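Rab GDP-dissociation inhibitor (Saccharomyces cerevisiae, PDB 2BCG) binds GDP-loaded Rab GTPases, blocks release of their GDP and extracts them from membranes, as an essential regulator of yeast secretory transport. Local coordinates at residues D373-E378 with M394-L399. Residues are numbered along the deposited sequence; the frame is centred on the assembly and turned at random.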
loop_
_atom_site.group_PDB
_atom_site.type_symbol
_atom_site.label_atom_id
_atom_site.label_comp_id
_atom_site.label_asym_id
_atom_site.label_seq_id
_atom_site.Cartn_x
_atom_site.Cartn_y
_atom_site.Cartn_z
ATOM N N ASP A 373 -24.097 22.102 7.368
ATOM C CA ASP A 373 -24.471 21.510 8.635
ATOM C C ASP A 373 -25.134 20.162 8.471
ATOM O O ASP A 373 -25.482 19.517 9.458
ATOM C CB ASP A 373 -25.351 22.488 9.407
ATOM C CG ASP A 373 -24.619 23.801 9.706
ATOM O OD1 ASP A 373 -23.439 23.768 10.141
ATOM O OD2 ASP A 373 -25.214 24.875 9.485
ATOM N N LYS A 374 -25.291 19.718 7.218
ATOM C CA LYS A 374 -25.908 18.440 6.936
ATOM C C LYS A 374 -24.979 17.704 5.974
ATOM O O LYS A 374 -25.231 17.688 4.759
ATOM C CB LYS A 374 -27.306 18.615 6.340
ATOM C CG LYS A 374 -28.331 19.118 7.383
ATOM C CD LYS A 374 -29.733 19.213 6.821
ATOM C CE LYS A 374 -30.692 19.730 7.886
ATOM N NZ LYS A 374 -32.067 19.933 7.316
ATOM N N PRO A 375 -23.875 17.147 6.526
ATOM C CA PRO A 375 -22.792 16.568 5.715
ATOM C C PRO A 375 -23.280 15.532 4.700
ATOM O O PRO A 375 -22.852 15.572 3.538
ATOM C CB PRO A 375 -21.858 15.951 6.760
ATOM C CG PRO A 375 -22.079 16.801 7.975
ATOM C CD PRO A 375 -23.551 17.085 7.968
ATOM N N HIS A 376 -24.189 14.646 5.116
ATOM C CA HIS A 376 -24.736 13.608 4.223
ATOM C C HIS A 376 -25.406 14.210 2.982
ATOM O O HIS A 376 -25.234 13.713 1.863
ATOM C CB HIS A 376 -25.701 12.687 4.983
ATOM C CG HIS A 376 -25.048 11.873 6.063
ATOM N ND1 HIS A 376 -25.687 10.820 6.694
ATOM C CD2 HIS A 376 -23.811 11.946 6.617
ATOM C CE1 HIS A 376 -24.873 10.291 7.595
ATOM N NE2 HIS A 376 -23.726 10.949 7.562
ATOM N N ILE A 377 -26.131 15.313 3.164
ATOM C CA ILE A 377 -26.816 15.982 2.048
ATOM C C ILE A 377 -25.836 16.584 1.010
ATOM O O ILE A 377 -26.136 16.654 -0.193
ATOM C CB ILE A 377 -27.814 17.067 2.561
ATOM C CG1 ILE A 377 -28.926 16.431 3.421
ATOM C CG2 ILE A 377 -28.358 17.936 1.414
ATOM C CD1 ILE A 377 -29.170 14.912 3.250
ATOM N N GLU A 378 -24.656 17.001 1.473
ATOM C CA GLU A 378 -23.650 17.587 0.587
ATOM C C GLU A 378 -23.257 16.594 -0.476
ATOM O O GLU A 378 -22.888 16.992 -1.593
ATOM C CB GLU A 378 -22.403 17.985 1.360
ATOM C CG GLU A 378 -22.638 19.210 2.219
ATOM C CD GLU A 378 -21.420 19.572 3.041
ATOM O OE1 GLU A 378 -21.566 19.632 4.279
ATOM O OE2 GLU A 378 -20.334 19.784 2.448
ATOM N N MET A 394 -20.649 5.333 6.227
ATOM C CA MET A 394 -20.340 6.749 6.268
ATOM C C MET A 394 -19.452 7.049 7.456
ATOM O O MET A 394 -19.732 6.612 8.578
ATOM C CB MET A 394 -21.608 7.589 6.479
ATOM C CG MET A 394 -22.859 7.215 5.686
ATOM S SD MET A 394 -22.571 7.782 4.038
ATOM C CE MET A 394 -22.780 9.534 4.220
ATOM N N GLY A 395 -18.411 7.826 7.195
ATOM C CA GLY A 395 -17.469 8.229 8.245
ATOM C C GLY A 395 -17.090 9.678 8.035
ATOM O O GLY A 395 -17.114 10.199 6.898
ATOM N N ILE A 396 -16.743 10.338 9.136
ATOM C CA ILE A 396 -16.240 11.717 9.084
ATOM C C ILE A 396 -14.923 11.757 9.856
ATOM O O ILE A 396 -14.835 11.214 10.956
ATOM C CB ILE A 396 -17.269 12.715 9.666
ATOM C CG1 ILE A 396 -18.544 12.660 8.791
ATOM C CG2 ILE A 396 -16.652 14.103 9.757
ATOM C CD1 ILE A 396 -19.703 13.521 9.337
ATOM N N ALA A 397 -13.899 12.353 9.260
ATOM C CA ALA A 397 -12.588 12.463 9.893
ATOM C C ALA A 397 -12.182 13.939 10.031
ATOM O O ALA A 397 -12.305 14.707 9.074
ATOM C CB ALA A 397 -11.542 11.696 9.082
ATOM N N GLU A 398 -11.706 14.322 11.219
ATOM C CA GLU A 398 -11.123 15.646 11.388
ATOM C C GLU A 398 -9.655 15.545 11.003
ATOM O O GLU A 398 -9.005 14.578 11.365
ATOM C CB GLU A 398 -11.271 16.130 12.841
ATOM C CG GLU A 398 -10.905 17.595 12.973
ATOM C CD GLU A 398 -11.358 18.239 14.274
ATOM O OE1 GLU A 398 -11.185 19.467 14.409
ATOM O OE2 GLU A 398 -11.865 17.528 15.162
ATOM N N LEU A 399 -9.157 16.505 10.230
ATOM C CA LEU A 399 -7.755 16.517 9.804
ATOM C C LEU A 399 -6.853 17.205 10.830
ATOM O O LEU A 399 -7.140 18.332 11.264
ATOM C CB LEU A 399 -7.596 17.201 8.455
ATOM C CG LEU A 399 -8.453 16.621 7.337
ATOM C CD1 LEU A 399 -8.073 17.407 6.089
ATOM C CD2 LEU A 399 -8.192 15.110 7.188
#
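The imidazole ring of H376 carries the end of M394 on one of its faces. The methyl CE of M394 sits over the middle of the ring, 3.6 Å from the centroid and 14° off the ring normal. This is a CH-pi contact. CE lies nearest to CD2 of H376, also at 3.6 Å. The sulfur SD stands behind the methyl, 4.9 Å from the same centroid and still above the face. It is the methyl, not the sulfur, that rests on the ring. The M394 chain is bent at chi2 (-75°) and again at chi3 (-74°), which folds CE back over the imidazole. CB of M394 comes within 4.1 Å of NE2 of H376, and CG as near to CE1.

Two residues along the strand, on the same side as M394, I396 reaches toward P375. Its CD1 meets CB of P375 at 4.1 Å, a loose apolar touch. The neighbouring strand 303-317 completes the surface: H376 also touches I311, M394 touches A313, and I396 touches R309. I370 adds to the apolar patch, meeting both P375 and I396.

The contact is small, burying 177 Å² in all, and lies at the surface. It joins the short helix 375-378, just after strand 362-369, to strand 391-402. That strand is at the edge of the mixed sheet and runs antiparallel to 303-317. The arrangement is that of a short connecting helix packed by side chains alone onto one face of the sheet, at its edge strand, in the mixed beta-sheet of the Rab GDI fold.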